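Local coordinates for 3-deoxy-D-manno-octulosonate 8-phosphate phosphatase KdsC (Xanthomonas campestris pv. campestris, PDB 4NAV), which probably hydrolyses 3-deoxy-D-manno-octulosonate 8-phosphate to 3-deoxy-D-manno-octulosonate and inorganic phosphate, with magnesium as cofactor, at residues 112-117 and 129-134; 16-21 and 167-172; 64-69 and 84-89. One frame throughout, in Å; residues are numbered along the deposited sequence.

Contact 1 (112-117 and 129-134); sequences QVLFMG and VGLPVA
Leu114, Phe115 and Met116 pair in parallel with Leu131, Pro132 and Val133. The two strands belong to a beta-alpha-beta unit of the haloacid dehalogenase (HAD) fold. Helix 123-126 lies on the connection between them. Strand 131-133 forms one edge of the sheet within this chain.

Backbone bonds set the register. Leu131 N donates to Val113 O (3.0 Å), and Phe115 N donates to Leu131 O. Val133 N then binds Phe115 O at 2.8 Å, and Gly117 N binds Val133 O at 3.2 Å. CA-H...O contacts run between these bonds, such as Met116 CA to Val133 O. Pro132 has no N-H, but its CA still turns to Phe115 O.

Apolar contacts form on both faces. On one face, CD1 of Leu114 meets CD2 of Leu131 at 3.9 Å, while its other methyl, CD2, reaches Val133 CG1. Val162 of helix 158-169 covers Leu114, Met116 and Val133 on this side. On the other face, Val129 sits before the strand and uses both branches. Its CG1 meets Val113 CG1 at 3.7 Å, the two side chains crossing at about a right angle. Its CG2 touches Phe115 CB, while the phenyl ring leads away toward helix 95-105.

Gly117 follows directly on the C-terminal end of strand 113-116, close to Asp26 and Asp118, the predicted magnesium ligands. At Val133, chi1 of 53° puts CG1 between the backbone N and the carbonyl carbon, with Met116 CB 3.7 Å from that methyl.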
ATOM      1  N   GLN A 112      -9.814 -20.611  27.380  1.00 35.42           N
ATOM      2  CA  GLN A 112     -10.921 -20.332  26.474  1.00 34.14           C
ATOM      3  C   GLN A 112     -10.695 -19.033  25.692  1.00 32.71           C
ATOM      4  O   GLN A 112     -11.612 -18.492  25.102  1.00 33.07           O
ATOM      5  CB  GLN A 112     -12.222 -20.226  27.267  1.00 34.77           C
ATOM      6  CG  GLN A 112     -12.587 -21.467  28.052  1.00 35.18           C
ATOM      7  CD  GLN A 112     -13.768 -21.223  28.990  1.00 37.05           C
ATOM      8  OE1 GLN A 112     -13.616 -20.592  30.052  1.00 39.37           O
ATOM      9  NE2 GLN A 112     -14.928 -21.750  28.636  1.00 36.26           N
ATOM     10  N   VAL A 113      -9.462 -18.554  25.675  1.00 31.57           N
ATOM     11  CA  VAL A 113      -9.134 -17.274  25.090  1.00 30.36           C
ATOM     12  C   VAL A 113      -8.156 -17.427  23.930  1.00 29.29           C
ATOM     13  O   VAL A 113      -7.209 -18.209  23.994  1.00 29.11           O
ATOM     14  CB  VAL A 113      -8.472 -16.368  26.133  1.00 31.48           C
ATOM     15  CG1 VAL A 113      -8.217 -14.983  25.557  1.00 31.37           C
ATOM     16  CG2 VAL A 113      -9.333 -16.279  27.377  1.00 32.23           C
ATOM     17  N   LEU A 114      -8.407 -16.661  22.878  1.00 28.34           N
ATOM     18  CA  LEU A 114      -7.532 -16.564  21.739  1.00 27.01           C
ATOM     19  C   LEU A 114      -6.945 -15.185  21.729  1.00 27.77           C
ATOM     20  O   LEU A 114      -7.670 -14.206  21.984  1.00 29.50           O
ATOM     21  CB  LEU A 114      -8.321 -16.715  20.460  1.00 26.01           C
ATOM     22  CG  LEU A 114      -7.535 -16.479  19.160  1.00 25.17           C
ATOM     23  CD1 LEU A 114      -8.119 -17.382  18.089  1.00 24.31           C
ATOM     24  CD2 LEU A 114      -7.509 -15.036  18.693  1.00 24.82           C
ATOM     25  N   PHE A 115      -5.655 -15.070  21.430  1.00 27.21           N
ATOM     26  CA  PHE A 115      -5.022 -13.758  21.333  1.00 27.48           C
ATOM     27  C   PHE A 115      -4.172 -13.683  20.105  1.00 27.29           C
ATOM     28  O   PHE A 115      -3.355 -14.574  19.854  1.00 28.40           O
ATOM     29  CB  PHE A 115      -4.152 -13.467  22.555  1.00 28.62           C
ATOM     30  CG  PHE A 115      -3.774 -12.017  22.688  1.00 29.26           C
ATOM     31  CD1 PHE A 115      -4.432 -11.190  23.598  1.00 30.08           C
ATOM     32  CD2 PHE A 115      -2.798 -11.483  21.905  1.00 28.94           C
ATOM     33  CE1 PHE A 115      -4.109  -9.864  23.723  1.00 30.61           C
ATOM     34  CE2 PHE A 115      -2.481 -10.145  22.005  1.00 30.17           C
ATOM     35  CZ  PHE A 115      -3.127  -9.337  22.924  1.00 31.00           C
ATOM     36  N   MET A 116      -4.337 -12.623  19.336  1.00 27.24           N
ATOM     37  CA  MET A 116      -3.545 -12.438  18.147  1.00 27.32           C
ATOM     38  C   MET A 116      -2.736 -11.165  18.260  1.00 27.82           C
ATOM     39  O   MET A 116      -3.307 -10.088  18.461  1.00 27.83           O
ATOM     40  CB  MET A 116      -4.446 -12.342  16.954  1.00 27.76           C
ATOM     41  CG  MET A 116      -3.711 -12.305  15.644  1.00 28.83           C
ATOM     42  SD  MET A 116      -4.914 -12.152  14.344  1.00 30.97           S
ATOM     43  CE  MET A 116      -3.934 -12.654  12.934  1.00 31.14           C
ATOM     44  N   GLY A 117      -1.417 -11.282  18.128  1.00 27.81           N
ATOM     45  CA  GLY A 117      -0.528 -10.120  18.217  1.00 29.44           C
ATOM     46  C   GLY A 117       0.692 -10.299  17.337  1.00 30.36           C
ATOM     47  O   GLY A 117       0.911 -11.372  16.810  1.00 28.82           O
ATOM     48  N   VAL A 129      -2.429 -17.268  27.041  1.00 31.19           N
ATOM     49  CA  VAL A 129      -3.739 -17.729  26.546  1.00 29.77           C
ATOM     50  C   VAL A 129      -3.758 -19.165  26.001  1.00 28.93           C
ATOM     51  O   VAL A 129      -2.733 -19.739  25.677  1.00 28.26           O
ATOM     52  CB  VAL A 129      -4.321 -16.782  25.495  1.00 29.39           C
ATOM     53  CG1 VAL A 129      -4.532 -15.398  26.083  1.00 30.35           C
ATOM     54  CG2 VAL A 129      -3.427 -16.713  24.261  1.00 29.68           C
ATOM     55  N   GLY A 130      -4.948 -19.728  25.938  1.00 28.18           N
ATOM     56  CA  GLY A 130      -5.128 -21.032  25.380  1.00 28.19           C
ATOM     57  C   GLY A 130      -4.728 -21.094  23.904  1.00 28.34           C
ATOM     58  O   GLY A 130      -4.163 -22.100  23.451  1.00 28.44           O
ATOM     59  N   LEU A 131      -5.020 -20.040  23.141  1.00 27.74           N
ATOM     60  CA  LEU A 131      -4.756 -20.070  21.703  1.00 26.92           C
ATOM     61  C   LEU A 131      -4.112 -18.769  21.184  1.00 26.83           C
ATOM     62  O   LEU A 131      -4.800 -17.856  20.729  1.00 26.61           O
ATOM     63  CB  LEU A 131      -6.037 -20.360  20.935  1.00 26.42           C
ATOM     64  CG  LEU A 131      -5.852 -20.601  19.431  1.00 26.21           C
ATOM     65  CD1 LEU A 131      -4.704 -21.571  19.143  1.00 26.10           C
ATOM     66  CD2 LEU A 131      -7.133 -21.135  18.817  1.00 26.12           C
ATOM     67  N   PRO A 132      -2.790 -18.669  21.288  1.00 26.74           N
ATOM     68  CA  PRO A 132      -2.115 -17.537  20.697  1.00 26.68           C
ATOM     69  C   PRO A 132      -2.012 -17.715  19.195  1.00 26.07           C
ATOM     70  O   PRO A 132      -1.911 -18.834  18.719  1.00 26.25           O
ATOM     71  CB  PRO A 132      -0.733 -17.592  21.344  1.00 27.21           C
ATOM     72  CG  PRO A 132      -0.505 -19.008  21.628  1.00 27.25           C
ATOM     73  CD  PRO A 132      -1.851 -19.630  21.889  1.00 27.02           C
ATOM     74  N   VAL A 133      -1.998 -16.623  18.453  1.00 26.08           N
ATOM     75  CA  VAL A 133      -1.794 -16.701  16.999  1.00 26.14           C
ATOM     76  C   VAL A 133      -1.080 -15.402  16.536  1.00 26.65           C
ATOM     77  O   VAL A 133      -1.238 -14.329  17.124  1.00 26.85           O
ATOM     78  CB  VAL A 133      -3.133 -16.982  16.254  1.00 25.69           C
ATOM     79  CG1 VAL A 133      -4.234 -15.984  16.648  1.00 25.79           C
ATOM     80  CG2 VAL A 133      -2.932 -16.981  14.765  1.00 25.00           C
ATOM     81  N   ALA A 134      -0.231 -15.530  15.531  1.00 27.41           N
ATOM     82  CA  ALA A 134       0.524 -14.382  15.001  1.00 28.37           C
ATOM     83  C   ALA A 134       0.431 -14.315  13.488  1.00 28.90           C
ATOM     84  O   ALA A 134       0.415 -15.364  12.813  1.00 29.82           O
ATOM     85  CB  ALA A 134       1.962 -14.479  15.387  1.00 28.86           C
TER

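Contact 2 (16-21 and 167-172); sequences RAARVR and LAAQGQ
Gln170 lays its side chain across the turn that follows helix 11-17, with CG 3.5 Å from Ala18 O. That turn is a type I beta turn from Ala17 to Val20. Gln170 itself is the first residue past helix 158-169, which ends in a Schellman motif. Gly171 is its C-prime residue, with positive phi. Gln172 N returns to Leu167 O and Gly171 N to Ala168 O. The contact therefore joins two helix ends that are far apart in sequence, away from the predicted metal site.

The polar part rests on one amide. CG of Gln170 stands anti to the carbonyl carbon (chi1 -65°), and the chain runs extended beyond it, which carries the amide to the carbonyls of the first and last residues of the turn. NE2 donates to Ala17 O at 3.1 Å in a nearly straight bond, with an N-H...O angle of 170°. It also donates to Val20 O at 2.8 Å, on a lone pair of that oxygen. Both acceptors lie close to the amide plane, so the two bonds fix the rotation of the group. OE1 takes a weak bond from Arg21 NH1 at 3.3 Å. The guanidinium and amide planes are 43° apart there. Arg21 bends at chi2 and chi3, which brings NH1 back to Gln170, and its NH2 has a second weak bond to Gly63 O.

The apolar part is small and made of alanines. Leu131 of the sheet packs against Ala17 and Val20 from within the fold. Ala169 points toward the turn, and its CB meets Ala17 CB at 3.9 Å. Ala18 CB lies 3.7 Å from Ala169 O.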
ATOM      1  N   ARG A  16      -8.549 -26.404  20.248  1.00 41.84           N
ATOM      2  CA  ARG A  16      -8.497 -25.212  21.068  1.00 41.67           C
ATOM      3  C   ARG A  16      -9.379 -24.162  20.467  1.00 40.66           C
ATOM      4  O   ARG A  16     -10.093 -23.470  21.190  1.00 40.23           O
ATOM      5  CB  ARG A  16      -7.093 -24.679  21.192  1.00 44.10           C
ATOM      6  CG  ARG A  16      -6.199 -25.594  21.992  1.00 47.91           C
ATOM      7  CD  ARG A  16      -4.845 -24.962  22.230  1.00 52.74           C
ATOM      8  NE  ARG A  16      -3.874 -26.031  22.142  1.00 58.22           N
ATOM      9  CZ  ARG A  16      -2.859 -26.086  21.287  1.00 65.31           C
ATOM     10  NH1 ARG A  16      -2.570 -25.055  20.485  1.00 71.45           N
ATOM     11  NH2 ARG A  16      -2.091 -27.168  21.269  1.00 66.36           N
ATOM     12  N   ALA A  17      -9.377 -24.084  19.138  1.00 38.30           N
ATOM     13  CA  ALA A  17     -10.183 -23.104  18.438  1.00 36.57           C
ATOM     14  C   ALA A  17     -11.673 -23.351  18.673  1.00 35.45           C
ATOM     15  O   ALA A  17     -12.459 -22.405  18.733  1.00 36.06           O
ATOM     16  CB  ALA A  17      -9.871 -23.133  16.954  1.00 36.32           C
ATOM     17  N   ALA A  18     -12.045 -24.618  18.796  1.00 34.76           N
ATOM     18  CA  ALA A  18     -13.426 -25.016  19.091  1.00 36.14           C
ATOM     19  C   ALA A  18     -13.943 -24.526  20.436  1.00 37.40           C
ATOM     20  O   ALA A  18     -15.154 -24.440  20.622  1.00 41.29           O
ATOM     21  CB  ALA A  18     -13.584 -26.535  19.020  1.00 34.29           C
ATOM     22  N   ARG A  19     -13.065 -24.254  21.385  1.00 38.44           N
ATOM     23  CA  ARG A  19     -13.524 -23.840  22.705  1.00 40.95           C
ATOM     24  C   ARG A  19     -13.281 -22.361  22.994  1.00 38.46           C
ATOM     25  O   ARG A  19     -13.429 -21.911  24.105  1.00 35.27           O
ATOM     26  CB  ARG A  19     -12.961 -24.757  23.800  1.00 47.78           C
ATOM     27  CG  ARG A  19     -11.469 -24.772  24.006  1.00 55.47           C
ATOM     28  CD  ARG A  19     -11.152 -25.805  25.101  1.00 64.53           C
ATOM     29  NE  ARG A  19      -9.832 -26.431  25.088  1.00 73.25           N
ATOM     30  CZ  ARG A  19      -8.641 -25.836  25.241  1.00 78.05           C
ATOM     31  NH1 ARG A  19      -8.512 -24.512  25.341  1.00 76.77           N
ATOM     32  NH2 ARG A  19      -7.552 -26.599  25.245  1.00 82.50           N
ATOM     33  N   VAL A  20     -12.904 -21.621  21.961  1.00 36.25           N
ATOM     34  CA  VAL A  20     -12.664 -20.211  22.082  1.00 35.06           C
ATOM     35  C   VAL A  20     -13.965 -19.457  22.306  1.00 35.48           C
ATOM     36  O   VAL A  20     -14.849 -19.488  21.483  1.00 33.67           O
ATOM     37  CB  VAL A  20     -11.988 -19.661  20.810  1.00 33.77           C
ATOM     38  CG1 VAL A  20     -12.060 -18.135  20.756  1.00 33.06           C
ATOM     39  CG2 VAL A  20     -10.560 -20.154  20.732  1.00 32.62           C
ATOM     40  N   ARG A  21     -14.021 -18.723  23.411  1.00 37.16           N
ATOM     41  CA  ARG A  21     -15.165 -17.898  23.767  1.00 37.11           C
ATOM     42  C   ARG A  21     -14.825 -16.434  23.773  1.00 36.79           C
ATOM     43  O   ARG A  21     -15.720 -15.573  23.759  1.00 36.75           O
ATOM     44  CB  ARG A  21     -15.664 -18.289  25.154  1.00 38.01           C
ATOM     45  CG  ARG A  21     -15.979 -19.776  25.279  1.00 38.17           C
ATOM     46  CD  ARG A  21     -17.265 -20.278  24.674  1.00 38.18           C
ATOM     47  NE  ARG A  21     -17.963 -19.370  23.764  1.00 39.11           N
ATOM     48  CZ  ARG A  21     -18.452 -19.637  22.540  1.00 40.52           C
ATOM     49  NH1 ARG A  21     -18.281 -20.796  21.905  1.00 41.67           N
ATOM     50  NH2 ARG A  21     -19.132 -18.686  21.911  1.00 42.37           N
ATOM     51  N   LEU A 167     -14.557 -20.087  13.516  1.00 25.85           N
ATOM     52  CA  LEU A 167     -15.899 -20.365  13.044  1.00 26.23           C
ATOM     53  C   LEU A 167     -16.012 -21.801  12.468  1.00 26.51           C
ATOM     54  O   LEU A 167     -16.925 -22.542  12.831  1.00 25.51           O
ATOM     55  CB  LEU A 167     -16.291 -19.336  12.012  1.00 27.04           C
ATOM     56  CG  LEU A 167     -16.446 -17.905  12.580  1.00 28.08           C
ATOM     57  CD1 LEU A 167     -16.570 -16.881  11.475  1.00 28.35           C
ATOM     58  CD2 LEU A 167     -17.680 -17.846  13.475  1.00 28.95           C
ATOM     59  N   ALA A 168     -15.030 -22.230  11.666  1.00 25.89           N
ATOM     60  CA  ALA A 168     -15.092 -23.582  11.117  1.00 26.20           C
ATOM     61  C   ALA A 168     -15.035 -24.629  12.246  1.00 26.10           C
ATOM     62  O   ALA A 168     -15.768 -25.598  12.237  1.00 25.84           O
ATOM     63  CB  ALA A 168     -13.948 -23.810  10.147  1.00 26.20           C
ATOM     64  N   ALA A 169     -14.164 -24.405  13.233  1.00 25.79           N
ATOM     65  CA  ALA A 169     -14.003 -25.344  14.314  1.00 25.60           C
ATOM     66  C   ALA A 169     -15.254 -25.419  15.155  1.00 26.39           C
ATOM     67  O   ALA A 169     -15.478 -26.413  15.851  1.00 27.16           O
ATOM     68  CB  ALA A 169     -12.809 -24.991  15.192  1.00 25.12           C
ATOM     69  N   GLN A 170     -16.038 -24.359  15.139  1.00 27.12           N
ATOM     70  CA  GLN A 170     -17.258 -24.323  15.948  1.00 27.56           C
ATOM     71  C   GLN A 170     -18.519 -24.570  15.132  1.00 27.95           C
ATOM     72  O   GLN A 170     -19.601 -24.284  15.583  1.00 26.64           O
ATOM     73  CB  GLN A 170     -17.325 -22.989  16.693  1.00 27.67           C
ATOM     74  CG  GLN A 170     -16.199 -22.822  17.709  1.00 27.09           C
ATOM     75  CD  GLN A 170     -16.367 -21.583  18.577  1.00 27.42           C
ATOM     76  OE1 GLN A 170     -17.459 -21.027  18.679  1.00 28.00           O
ATOM     77  NE2 GLN A 170     -15.306 -21.213  19.279  1.00 27.45           N
ATOM     78  N   GLY A 171     -18.347 -25.147  13.936  1.00 29.14           N
ATOM     79  CA  GLY A 171     -19.460 -25.634  13.125  1.00 30.51           C
ATOM     80  C   GLY A 171     -20.396 -24.539  12.641  1.00 32.02           C
ATOM     81  O   GLY A 171     -21.572 -24.775  12.322  1.00 32.96           O
ATOM     82  N   GLN A 172     -19.826 -23.373  12.450  1.00 31.44           N
ATOM     83  CA  GLN A 172     -20.605 -22.230  12.182  1.00 32.24           C
ATOM     84  C   GLN A 172     -20.742 -21.830  10.699  1.00 33.79           C
ATOM     85  O   GLN A 172     -21.574 -20.947  10.363  1.00 35.19           O
ATOM     86  CB  GLN A 172     -19.975 -21.100  12.962  1.00 31.95           C
ATOM     87  CG  GLN A 172     -20.994 -20.255  13.644  1.00 34.08           C
ATOM     88  CD  GLN A 172     -21.638 -20.886  14.847  1.00 33.81           C
ATOM     89  OE1 GLN A 172     -21.461 -22.049  15.135  1.00 33.71           O
ATOM     90  NE2 GLN A 172     -22.457 -20.113  15.517  1.00 35.08           N
TER

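Contact 3 (64-69 and 84-89); sequences IHVALI and LGLHVQ
Val66 turns CG1 anti to its backbone N (chi1 179°), and Leu86 holds CG anti to its carbonyl carbon (chi1 -42°). These torsions bring Val66 CG1 and Leu86 CG to 3.8 Å. The two side chains lie side by side and point the same way. They stand at the start of a parallel strand pair, in which strands 65-70 and 87-90 form a beta-alpha-beta unit of the HAD fold with helix 75-84 as the crossover. A Schellman motif at Gly85 ends that helix just before Leu86. The N-to-C directions of the two strand segments differ by 27°.

Three backbone bonds tie the strands. The first, His87 N to Val66 O at 3.2 Å, is weak. The next two are better formed: Leu68 N gives to His87 O, and Gln89 N gives to Leu68 O, each at 3.0 Å. His87 O also receives the CA-H of Ala67.

On one face, Leu68 lies beside strand 87-90, with CB 4.3 Å from Val88 CG1. Leu31 from a loop also touches Leu68. Ala67, Ile69, His87 and Gln89 occupy the other face, where helix 95-105 packs on Ala67, Ile69 and Gln89. The His87 ring leads away from strand 65-70 and has Gln89 CG at its edge.

Ile69 is near Asp26, a predicted magnesium ligand, so the pair ends beside the probable active site. Lys95 NZ binds Ile69 O. Across the pair, the CA of Ile69 faces Gln89 O at 3.6 Å.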
ATOM      1  N   ILE A  64     -19.252 -15.292  20.186  1.00 37.98           N
ATOM      2  CA  ILE A  64     -17.926 -15.202  20.717  1.00 36.29           C
ATOM      3  C   ILE A  64     -17.678 -13.755  21.012  1.00 35.94           C
ATOM      4  O   ILE A  64     -17.883 -12.942  20.150  1.00 36.17           O
ATOM      5  CB  ILE A  64     -16.904 -15.712  19.692  1.00 35.50           C
ATOM      6  CG1 ILE A  64     -17.202 -17.165  19.363  1.00 35.06           C
ATOM      7  CG2 ILE A  64     -15.485 -15.595  20.232  1.00 34.87           C
ATOM      8  CD1 ILE A  64     -16.427 -17.695  18.183  1.00 34.61           C
ATOM      9  N   HIS A  65     -17.197 -13.448  22.209  1.00 36.44           N
ATOM     10  CA  HIS A  65     -16.832 -12.086  22.557  1.00 38.92           C
ATOM     11  C   HIS A  65     -15.516 -11.638  21.881  1.00 36.68           C
ATOM     12  O   HIS A  65     -14.528 -12.359  21.876  1.00 35.33           O
ATOM     13  CB  HIS A  65     -16.733 -11.928  24.068  1.00 42.16           C
ATOM     14  CG  HIS A  65     -18.023 -12.218  24.780  1.00 47.65           C
ATOM     15  ND1 HIS A  65     -18.227 -13.370  25.520  1.00 49.86           N
ATOM     16  CD2 HIS A  65     -19.183 -11.523  24.840  1.00 50.47           C
ATOM     17  CE1 HIS A  65     -19.451 -13.366  26.012  1.00 52.35           C
ATOM     18  NE2 HIS A  65     -20.052 -12.256  25.616  1.00 54.07           N
ATOM     19  N   VAL A  66     -15.533 -10.458  21.276  1.00 36.08           N
ATOM     20  CA  VAL A  66     -14.361  -9.932  20.596  1.00 34.83           C
ATOM     21  C   VAL A  66     -13.864  -8.644  21.244  1.00 35.80           C
ATOM     22  O   VAL A  66     -14.635  -7.762  21.590  1.00 36.06           O
ATOM     23  CB  VAL A  66     -14.659  -9.681  19.130  1.00 34.62           C
ATOM     24  CG1 VAL A  66     -13.438  -9.097  18.434  1.00 33.88           C
ATOM     25  CG2 VAL A  66     -15.078 -10.996  18.470  1.00 33.51           C
ATOM     26  N   ALA A  67     -12.559  -8.559  21.434  1.00 36.19           N
ATOM     27  CA  ALA A  67     -11.974  -7.410  22.087  1.00 38.51           C
ATOM     28  C   ALA A  67     -10.738  -6.964  21.343  1.00 40.04           C
ATOM     29  O   ALA A  67      -9.969  -7.792  20.861  1.00 40.87           O
ATOM     30  CB  ALA A  67     -11.610  -7.754  23.506  1.00 38.99           C
ATOM     31  N   LEU A  68     -10.575  -5.659  21.210  1.00 43.79           N
ATOM     32  CA  LEU A  68      -9.347  -5.077  20.660  1.00 44.93           C
ATOM     33  C   LEU A  68      -8.543  -4.534  21.820  1.00 45.89           C
ATOM     34  O   LEU A  68      -9.115  -3.965  22.745  1.00 45.32           O
ATOM     35  CB  LEU A  68      -9.669  -3.933  19.714  1.00 45.53           C
ATOM     36  CG  LEU A  68     -10.719  -4.211  18.653  1.00 45.85           C
ATOM     37  CD1 LEU A  68     -10.846  -3.022  17.718  1.00 46.97           C
ATOM     38  CD2 LEU A  68     -10.383  -5.466  17.874  1.00 45.84           C
ATOM     39  N   ILE A  69      -7.234  -4.747  21.794  1.00 45.79           N
ATOM     40  CA  ILE A  69      -6.388  -4.370  22.916  1.00 47.95           C
ATOM     41  C   ILE A  69      -5.134  -3.708  22.403  1.00 51.82           C
ATOM     42  O   ILE A  69      -4.331  -4.327  21.712  1.00 54.15           O
ATOM     43  CB  ILE A  69      -6.042  -5.578  23.794  1.00 47.34           C
ATOM     44  CG1 ILE A  69      -7.339  -6.339  24.145  1.00 46.87           C
ATOM     45  CG2 ILE A  69      -5.299  -5.124  25.039  1.00 48.16           C
ATOM     46  CD1 ILE A  69      -7.237  -7.324  25.288  1.00 46.74           C
ATOM     47  N   LEU A  84     -17.939  -2.011  14.291  1.00 55.84           N
ATOM     48  CA  LEU A  84     -18.128  -3.455  14.180  1.00 57.07           C
ATOM     49  C   LEU A  84     -18.884  -4.063  15.375  1.00 59.66           C
ATOM     50  O   LEU A  84     -19.214  -5.263  15.345  1.00 57.44           O
ATOM     51  CB  LEU A  84     -16.766  -4.170  14.010  1.00 54.93           C
ATOM     52  CG  LEU A  84     -15.904  -3.719  12.825  1.00 53.34           C
ATOM     53  CD1 LEU A  84     -14.494  -4.279  12.936  1.00 51.83           C
ATOM     54  CD2 LEU A  84     -16.535  -4.109  11.496  1.00 52.43           C
ATOM     55  N   GLY A  85     -19.114  -3.258  16.423  1.00 60.16           N
ATOM     56  CA  GLY A  85     -19.778  -3.720  17.641  1.00 58.66           C
ATOM     57  C   GLY A  85     -18.911  -4.638  18.492  1.00 58.30           C
ATOM     58  O   GLY A  85     -19.348  -5.728  18.880  1.00 60.62           O
ATOM     59  N   LEU A  86     -17.680  -4.210  18.783  1.00 55.99           N
ATOM     60  CA  LEU A  86     -16.759  -4.982  19.618  1.00 55.16           C
ATOM     61  C   LEU A  86     -16.244  -4.176  20.810  1.00 57.82           C
ATOM     62  O   LEU A  86     -16.177  -2.951  20.757  1.00 60.26           O
ATOM     63  CB  LEU A  86     -15.536  -5.463  18.834  1.00 54.35           C
ATOM     64  CG  LEU A  86     -15.498  -6.039  17.416  1.00 52.39           C
ATOM     65  CD1 LEU A  86     -16.795  -6.155  16.630  1.00 54.69           C
ATOM     66  CD2 LEU A  86     -14.519  -5.228  16.622  1.00 49.80           C
ATOM     67  N   HIS A  87     -15.879  -4.870  21.887  1.00 59.59           N
ATOM     68  CA  HIS A  87     -15.229  -4.238  23.034  1.00 62.09           C
ATOM     69  C   HIS A  87     -13.861  -3.760  22.651  1.00 61.53           C
ATOM     70  O   HIS A  87     -13.181  -4.417  21.872  1.00 57.50           O
ATOM     71  CB  HIS A  87     -14.933  -5.254  24.139  1.00 64.81           C
ATOM     72  CG  HIS A  87     -14.987  -4.698  25.528  1.00 70.79           C
ATOM     73  ND1 HIS A  87     -13.886  -4.143  26.141  1.00 74.38           N
ATOM     74  CD2 HIS A  87     -15.990  -4.646  26.436  1.00 76.90           C
ATOM     75  CE1 HIS A  87     -14.211  -3.751  27.360  1.00 78.12           C
ATOM     76  NE2 HIS A  87     -15.484  -4.043  27.565  1.00 79.18           N
ATOM     77  N   VAL A  88     -13.434  -2.686  23.316  1.00 62.04           N
ATOM     78  CA  VAL A  88     -12.115  -2.106  23.130  1.00 60.06           C
ATOM     79  C   VAL A  88     -11.531  -1.727  24.488  1.00 63.41           C
ATOM     80  O   VAL A  88     -12.248  -1.297  25.379  1.00 63.99           O
ATOM     81  CB  VAL A  88     -12.191  -0.855  22.253  1.00 56.15           C
ATOM     82  CG1 VAL A  88     -10.803  -0.407  21.862  1.00 55.02           C
ATOM     83  CG2 VAL A  88     -13.029  -1.127  21.018  1.00 55.69           C
ATOM     84  N   GLN A  89     -10.226  -1.929  24.645  1.00 69.29           N
ATOM     85  CA  GLN A  89      -9.503  -1.508  25.839  1.00 74.89           C
ATOM     86  C   GLN A  89      -8.239  -0.831  25.371  1.00 73.74           C
ATOM     87  O   GLN A  89      -7.420  -1.400  24.657  1.00 69.70           O
ATOM     88  CB  GLN A  89      -9.201  -2.674  26.786  1.00 78.06           C
ATOM     89  CG  GLN A  89     -10.349  -2.975  27.737  1.00 81.77           C
ATOM     90  CD  GLN A  89     -10.008  -4.036  28.766  1.00 85.60           C
ATOM     91  OE1 GLN A  89      -9.090  -4.843  28.578  1.00 85.25           O
ATOM     92  NE2 GLN A  89     -10.763  -4.059  29.855  1.00 86.87           N
TER

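From the N terminus, contact 2 opens first, at residues 16-21. The chain then enters strand 22-25, the middle of the parallel sheet. Contact 3 opens at 64-69 and closes a short loop at 84-89, on one flank of the sheet. Contact 1 follows in series, from 112-117 to 129-134, on the other flank. Contact 2 closes last, at 167-172, so both sheet contacts nest inside its long loop. None of them cross. Arg21 joins all three: its O probably bonds His65 N, and its N probably bonds Gln112 O. Contact 2 thus ties both terminal regions to the N-terminal ends of the strands, at the far end of the sheet from Gly117 and Ile69.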